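Local coordinates for protein CG8862 (Drosophila melanogaster, PDB 3ISM) that probably cleaves DNA and RNA as a magnesium-dependent mitochondrial endonuclease of the non-specific nuclease family, at residues K64-D78 with R109-S122. Sequence-based numbering, arbitrary orientation.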
loop_
_atom_site.group_PDB
_atom_site.type_symbol
_atom_site.label_atom_id
_atom_site.label_comp_id
_atom_site.label_asym_id
_atom_site.label_seq_id
_atom_site.Cartn_x
_atom_site.Cartn_y
_atom_site.Cartn_z
ATOM N N LYS B 64 -23.795 -22.899 16.637
ATOM C CA LYS B 64 -23.048 -24.155 16.627
ATOM C C LYS B 64 -23.866 -25.255 15.978
ATOM O O LYS B 64 -25.008 -25.507 16.347
ATOM C CB LYS B 64 -22.579 -24.555 18.028
ATOM C CG LYS B 64 -21.302 -23.833 18.450
ATOM C CD LYS B 64 -20.721 -24.426 19.721
ATOM C CE LYS B 64 -19.635 -23.535 20.312
ATOM N NZ LYS B 64 -19.191 -24.065 21.635
ATOM N N ASN B 65 -23.260 -25.878 14.976
ATOM C CA ASN B 65 -23.907 -26.875 14.145
ATOM C C ASN B 65 -23.122 -28.179 14.241
ATOM O O ASN B 65 -21.927 -28.214 13.931
ATOM C CB ASN B 65 -23.938 -26.356 12.703
ATOM C CG ASN B 65 -24.682 -27.278 11.749
ATOM O OD1 ASN B 65 -25.321 -28.238 12.159
ATOM N ND2 ASN B 65 -24.603 -26.973 10.459
ATOM N N ASP B 66 -23.792 -29.242 14.681
ATOM C CA ASP B 66 -23.196 -30.575 14.783
ATOM C C ASP B 66 -22.679 -31.048 13.421
ATOM O O ASP B 66 -21.774 -31.887 13.332
ATOM C CB ASP B 66 -24.223 -31.583 15.324
ATOM C CG ASP B 66 -24.703 -31.253 16.737
ATOM O OD1 ASP B 66 -24.364 -30.174 17.267
ATOM O OD2 ASP B 66 -25.428 -32.085 17.325
ATOM N N ALA B 67 -23.269 -30.508 12.356
ATOM C CA ALA B 67 -22.898 -30.874 10.988
ATOM C C ALA B 67 -21.667 -30.118 10.480
ATOM O O ALA B 67 -21.234 -30.315 9.342
ATOM C CB ALA B 67 -24.087 -30.680 10.036
ATOM N N VAL B 68 -21.111 -29.246 11.316
ATOM C CA VAL B 68 -19.884 -28.534 10.962
ATOM C C VAL B 68 -18.739 -28.950 11.887
ATOM O O VAL B 68 -18.731 -28.620 13.073
ATOM C CB VAL B 68 -20.069 -26.994 10.964
ATOM C CG1 VAL B 68 -18.743 -26.303 10.673
ATOM C CG2 VAL B 68 -21.113 -26.575 9.937
ATOM N N ASP B 69 -17.788 -29.693 11.331
ATOM C CA ASP B 69 -16.606 -30.125 12.063
ATOM C C ASP B 69 -15.411 -29.321 11.565
ATOM O O ASP B 69 -14.885 -29.582 10.474
ATOM C CB ASP B 69 -16.368 -31.629 11.857
ATOM C CG ASP B 69 -15.349 -32.215 12.842
ATOM O OD1 ASP B 69 -14.752 -31.451 13.642
ATOM O OD2 ASP B 69 -15.151 -33.454 12.813
ATOM N N ARG B 70 -14.989 -28.349 12.374
ATOM C CA ARG B 70 -13.875 -27.477 12.028
ATOM C C ARG B 70 -12.544 -28.232 11.962
ATOM O O ARG B 70 -11.577 -27.743 11.359
ATOM C CB ARG B 70 -13.782 -26.272 12.981
ATOM C CG ARG B 70 -13.186 -25.031 12.306
ATOM C CD ARG B 70 -12.928 -23.864 13.263
ATOM N NE ARG B 70 -11.716 -24.037 14.065
ATOM C CZ ARG B 70 -11.700 -24.094 15.398
ATOM N NH1 ARG B 70 -12.826 -23.981 16.085
ATOM N NH2 ARG B 70 -10.557 -24.257 16.050
ATOM N N SER B 71 -12.515 -29.431 12.546
ATOM C CA SER B 71 -11.310 -30.260 12.577
ATOM C C SER B 71 -11.002 -30.875 11.210
ATOM O O SER B 71 -9.888 -31.360 10.974
ATOM C CB SER B 71 -11.429 -31.359 13.648
ATOM O OG SER B 71 -12.190 -32.474 13.190
ATOM N N LYS B 72 -11.984 -30.851 10.310
ATOM C CA LYS B 72 -11.778 -31.348 8.947
ATOM C C LYS B 72 -11.165 -30.283 8.043
ATOM O O LYS B 72 -10.885 -30.551 6.875
ATOM C CB LYS B 72 -13.085 -31.886 8.340
ATOM C CG LYS B 72 -13.793 -32.963 9.193
ATOM C CD LYS B 72 -14.340 -34.088 8.324
ATOM C CE LYS B 72 -15.269 -35.020 9.093
ATOM N NZ LYS B 72 -16.714 -34.722 8.862
ATOM N N CYS B 73 -10.945 -29.084 8.592
ATOM C CA CYS B 73 -10.466 -27.931 7.820
ATOM C C CYS B 73 -8.981 -27.645 7.975
ATOM O O CYS B 73 -8.475 -27.545 9.096
ATOM C CB CYS B 73 -11.208 -26.676 8.248
ATOM S SG CYS B 73 -12.967 -26.816 8.255
ATOM N N ASP B 74 -8.305 -27.456 6.844
ATOM C CA ASP B 74 -6.877 -27.153 6.833
ATOM C C ASP B 74 -6.574 -25.906 6.008
ATOM O O ASP B 74 -7.295 -25.585 5.057
ATOM C CB ASP B 74 -6.071 -28.334 6.290
ATOM C CG ASP B 74 -6.319 -29.614 7.062
ATOM O OD1 ASP B 74 -6.026 -29.646 8.284
ATOM O OD2 ASP B 74 -6.804 -30.589 6.440
ATOM N N PHE B 75 -5.497 -25.224 6.379
ATOM C CA PHE B 75 -5.042 -24.032 5.687
ATOM C C PHE B 75 -4.455 -24.446 4.338
ATOM O O PHE B 75 -3.581 -25.311 4.270
ATOM C CB PHE B 75 -3.999 -23.302 6.534
ATOM C CG PHE B 75 -4.523 -22.800 7.863
ATOM C CD1 PHE B 75 -5.187 -21.590 7.947
ATOM C CD2 PHE B 75 -4.331 -23.530 9.022
ATOM C CE1 PHE B 75 -5.659 -21.116 9.160
ATOM C CE2 PHE B 75 -4.802 -23.066 10.240
ATOM C CZ PHE B 75 -5.467 -21.855 10.310
ATOM N N LYS B 76 -4.959 -23.848 3.265
ATOM C CA LYS B 76 -4.590 -24.274 1.914
ATOM C C LYS B 76 -4.462 -23.102 0.965
ATOM O O LYS B 76 -5.178 -22.100 1.119
ATOM C CB LYS B 76 -5.606 -25.285 1.377
ATOM C CG LYS B 76 -7.052 -24.801 1.329
ATOM C CD LYS B 76 -8.025 -25.947 1.681
ATOM C CE LYS B 76 -9.494 -25.468 1.796
ATOM N NZ LYS B 76 -9.627 -24.066 2.299
ATOM N N GLN B 77 -3.553 -23.225 -0.007
ATOM C CA GLN B 77 -3.382 -22.208 -1.056
ATOM C C GLN B 77 -4.666 -22.038 -1.870
ATOM O O GLN B 77 -5.404 -22.999 -2.094
ATOM C CB GLN B 77 -2.204 -22.547 -1.989
ATOM C CG GLN B 77 -2.471 -23.721 -2.954
ATOM C CD GLN B 77 -1.420 -23.870 -4.052
ATOM O OE1 GLN B 77 -0.739 -22.913 -4.415
ATOM N NE2 GLN B 77 -1.309 -25.075 -4.602
ATOM N N ASP B 78 -4.924 -20.811 -2.289
ATOM C CA ASP B 78 -6.070 -20.492 -3.142
ATOM C C ASP B 78 -5.644 -20.508 -4.623
ATOM O O ASP B 78 -4.941 -19.599 -5.093
ATOM C CB ASP B 78 -6.637 -19.120 -2.753
ATOM C CG ASP B 78 -7.912 -18.775 -3.513
ATOM O OD1 ASP B 78 -8.242 -19.464 -4.505
ATOM O OD2 ASP B 78 -8.587 -17.808 -3.104
ATOM N N ARG B 109 -21.385 -21.366 9.768
ATOM C CA ARG B 109 -21.695 -22.694 10.263
ATOM C C ARG B 109 -22.968 -23.299 9.682
ATOM O O ARG B 109 -23.458 -24.301 10.188
ATOM C CB ARG B 109 -21.784 -22.668 11.783
ATOM C CG ARG B 109 -20.440 -22.498 12.470
ATOM C CD ARG B 109 -20.690 -22.125 13.903
ATOM N NE ARG B 109 -19.529 -22.316 14.757
ATOM C CZ ARG B 109 -19.307 -21.611 15.863
ATOM N NH1 ARG B 109 -20.164 -20.658 16.224
ATOM N NH2 ARG B 109 -18.214 -21.838 16.588
ATOM N N LEU B 110 -23.490 -22.701 8.615
ATOM C CA LEU B 110 -24.638 -23.270 7.921
ATOM C C LEU B 110 -24.292 -24.614 7.275
ATOM O O LEU B 110 -25.125 -25.518 7.222
ATOM C CB LEU B 110 -25.170 -22.296 6.871
ATOM C CG LEU B 110 -25.844 -21.028 7.400
ATOM C CD1 LEU B 110 -26.153 -20.078 6.251
ATOM C CD2 LEU B 110 -27.108 -21.380 8.212
ATOM N N HIS B 111 -23.057 -24.735 6.791
ATOM C CA HIS B 111 -22.617 -25.951 6.114
ATOM C C HIS B 111 -21.106 -26.100 6.216
ATOM O O HIS B 111 -20.388 -25.102 6.306
ATOM C CB HIS B 111 -23.034 -25.925 4.639
ATOM C CG HIS B 111 -22.995 -27.270 3.980
ATOM N ND1 HIS B 111 -21.875 -27.751 3.331
ATOM C CD2 HIS B 111 -23.936 -28.240 3.876
ATOM C CE1 HIS B 111 -22.131 -28.956 2.852
ATOM N NE2 HIS B 111 -23.373 -29.278 3.172
ATOM N N GLN B 112 -20.638 -27.347 6.202
ATOM C CA GLN B 112 -19.213 -27.676 6.233
ATOM C C GLN B 112 -18.386 -26.848 5.250
ATOM O O GLN B 112 -17.382 -26.249 5.633
ATOM C CB GLN B 112 -19.006 -29.173 5.954
ATOM C CG GLN B 112 -17.556 -29.629 6.052
ATOM C CD GLN B 112 -16.997 -29.441 7.442
ATOM O OE1 GLN B 112 -17.631 -29.808 8.421
ATOM N NE2 GLN B 112 -15.816 -28.858 7.536
ATOM N N LYS B 113 -18.827 -26.800 3.995
ATOM C CA LYS B 113 -18.100 -26.093 2.931
ATOM C C LYS B 113 -17.989 -24.577 3.151
ATOM O O LYS B 113 -16.989 -23.956 2.766
ATOM C CB LYS B 113 -18.709 -26.423 1.560
ATOM C CG LYS B 113 -18.094 -25.651 0.410
ATOM C CD LYS B 113 -17.817 -26.512 -0.810
ATOM C CE LYS B 113 -16.732 -25.836 -1.673
ATOM N NZ LYS B 113 -16.499 -26.565 -2.970
ATOM N N HIS B 114 -19.001 -23.993 3.788
ATOM C CA HIS B 114 -18.992 -22.567 4.130
ATOM C C HIS B 114 -17.811 -22.258 5.041
ATOM O O HIS B 114 -17.138 -21.242 4.877
ATOM C CB HIS B 114 -20.297 -22.173 4.836
ATOM C CG HIS B 114 -21.491 -22.125 3.933
ATOM N ND1 HIS B 114 -22.712 -21.641 4.345
ATOM C CD2 HIS B 114 -21.651 -22.493 2.640
ATOM C CE1 HIS B 114 -23.577 -21.726 3.352
ATOM N NE2 HIS B 114 -22.955 -22.230 2.303
ATOM N N CYS B 115 -17.594 -23.158 6.001
ATOM C CA CYS B 115 -16.508 -23.094 6.967
ATOM C C CYS B 115 -15.170 -23.426 6.296
ATOM O O CYS B 115 -14.182 -22.705 6.486
ATOM C CB CYS B 115 -16.794 -24.077 8.114
ATOM S SG CYS B 115 -15.636 -23.976 9.500
ATOM N N ASP B 116 -15.155 -24.510 5.511
ATOM C CA ASP B 116 -13.974 -24.925 4.733
ATOM C C ASP B 116 -13.380 -23.769 3.948
ATOM O O ASP B 116 -12.160 -23.572 3.920
ATOM C CB ASP B 116 -14.331 -26.043 3.743
ATOM C CG ASP B 116 -14.433 -27.406 4.398
ATOM O OD1 ASP B 116 -13.824 -27.602 5.466
ATOM O OD2 ASP B 116 -15.114 -28.293 3.835
ATOM N N GLU B 117 -14.253 -23.010 3.292
ATOM C CA GLU B 117 -13.822 -21.898 2.455
ATOM C C GLU B 117 -13.130 -20.745 3.213
ATOM O O GLU B 117 -12.429 -19.936 2.599
ATOM C CB GLU B 117 -15.000 -21.370 1.623
ATOM C CG GLU B 117 -15.484 -22.296 0.489
ATOM C CD GLU B 117 -16.895 -21.930 0.014
ATOM O OE1 GLU B 117 -17.385 -20.842 0.388
ATOM O OE2 GLU B 117 -17.530 -22.730 -0.710
ATOM N N THR B 118 -13.315 -20.648 4.529
ATOM C CA THR B 118 -12.587 -19.627 5.299
ATOM C C THR B 118 -11.124 -20.021 5.513
ATOM O O THR B 118 -10.312 -19.204 5.947
ATOM C CB THR B 118 -13.240 -19.332 6.674
ATOM O OG1 THR B 118 -13.112 -20.479 7.533
ATOM C CG2 THR B 118 -14.721 -18.995 6.505
ATOM N N PHE B 119 -10.772 -21.262 5.196
ATOM C CA PHE B 119 -9.386 -21.709 5.376
ATOM C C PHE B 119 -8.447 -21.521 4.169
ATOM O O PHE B 119 -7.276 -21.914 4.222
ATOM C CB PHE B 119 -9.343 -23.140 5.919
ATOM C CG PHE B 119 -9.676 -23.235 7.388
ATOM C CD1 PHE B 119 -8.665 -23.382 8.333
ATOM C CD2 PHE B 119 -10.999 -23.162 7.827
ATOM C CE1 PHE B 119 -8.966 -23.466 9.693
ATOM C CE2 PHE B 119 -11.312 -23.252 9.194
ATOM C CZ PHE B 119 -10.292 -23.405 10.127
ATOM N N TYR B 120 -8.942 -20.897 3.097
ATOM C CA TYR B 120 -8.055 -20.511 2.005
ATOM C C TYR B 120 -7.094 -19.463 2.524
ATOM O O TYR B 120 -7.515 -18.527 3.219
ATOM C CB TYR B 120 -8.822 -19.952 0.808
ATOM C CG TYR B 120 -9.516 -21.001 -0.012
ATOM C CD1 TYR B 120 -8.788 -21.939 -0.733
ATOM C CD2 TYR B 120 -10.910 -21.058 -0.066
ATOM C CE1 TYR B 120 -9.431 -22.921 -1.491
ATOM C CE2 TYR B 120 -11.562 -22.022 -0.825
ATOM C CZ TYR B 120 -10.814 -22.947 -1.538
ATOM O OH TYR B 120 -11.454 -23.914 -2.289
ATOM N N LEU B 121 -5.814 -19.616 2.189
ATOM C CA LEU B 121 -4.801 -18.648 2.587
ATOM C C LEU B 121 -5.044 -17.228 2.062
ATOM O O LEU B 121 -4.454 -16.279 2.570
ATOM C CB LEU B 121 -3.404 -19.121 2.178
ATOM C CG LEU B 121 -2.956 -20.354 2.965
ATOM C CD1 LEU B 121 -1.742 -20.987 2.306
ATOM C CD2 LEU B 121 -2.671 -19.983 4.428
ATOM N N SER B 122 -5.899 -17.082 1.050
ATOM C CA SER B 122 -6.286 -15.749 0.598
ATOM C C SER B 122 -7.186 -15.021 1.594
ATOM O O SER B 122 -7.359 -13.810 1.486
ATOM C CB SER B 122 -6.944 -15.797 -0.775
ATOM O OG SER B 122 -8.036 -16.676 -0.775
#
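Beside the ββα-metal (His-Me finger) active site of this nuclease, the long loop 64-78 runs along helix 112-116 and the chain that follows it, from Asn65 on Arg109 to Asp78 on Ser122. Gln112 suits the middle because its amide both accepts and donates: OE1 takes Asp69 N on an in-plane lone pair at 2.9 Å, while NE2 gives a hydrogen to Asp69 O, and this pair of bonds fixes the amide's rotation. Farther along, the short apolar side chain of Cys73 fits with CB over one face of Phe119, 3.6 Å from the ring centroid, a CH-pi contact, and SG 4.1 Å from Cys115 SG. An edge of Phe119 meets the face of Phe75, with planes at 57°. Phe119 also stacks edge-to-face with His101, the predicted proton acceptor, and Phe75 with Tyr331 of the CG4930 chain, the bound inhibitor. Beyond them, Lys76 and Tyr120 form a single beta bridge, with Lys76 N bonded to Phe119 O and Leu121 N to Lys76 O. Lysine has the length to fold back here: its chain turns at the second torsion and again at the last, near-eclipsed one (chi4 -32°), bringing NZ to Asp116 O at 3.0 Å and over the Tyr120 ring, 3.8 Å from its centroid, a cation-pi contact. Asp78 OD2, also salt-bridged to Arg34, receives the Ser122 OG hydrogen on its anti lone pair, with the oxygens 2.6 Å apart.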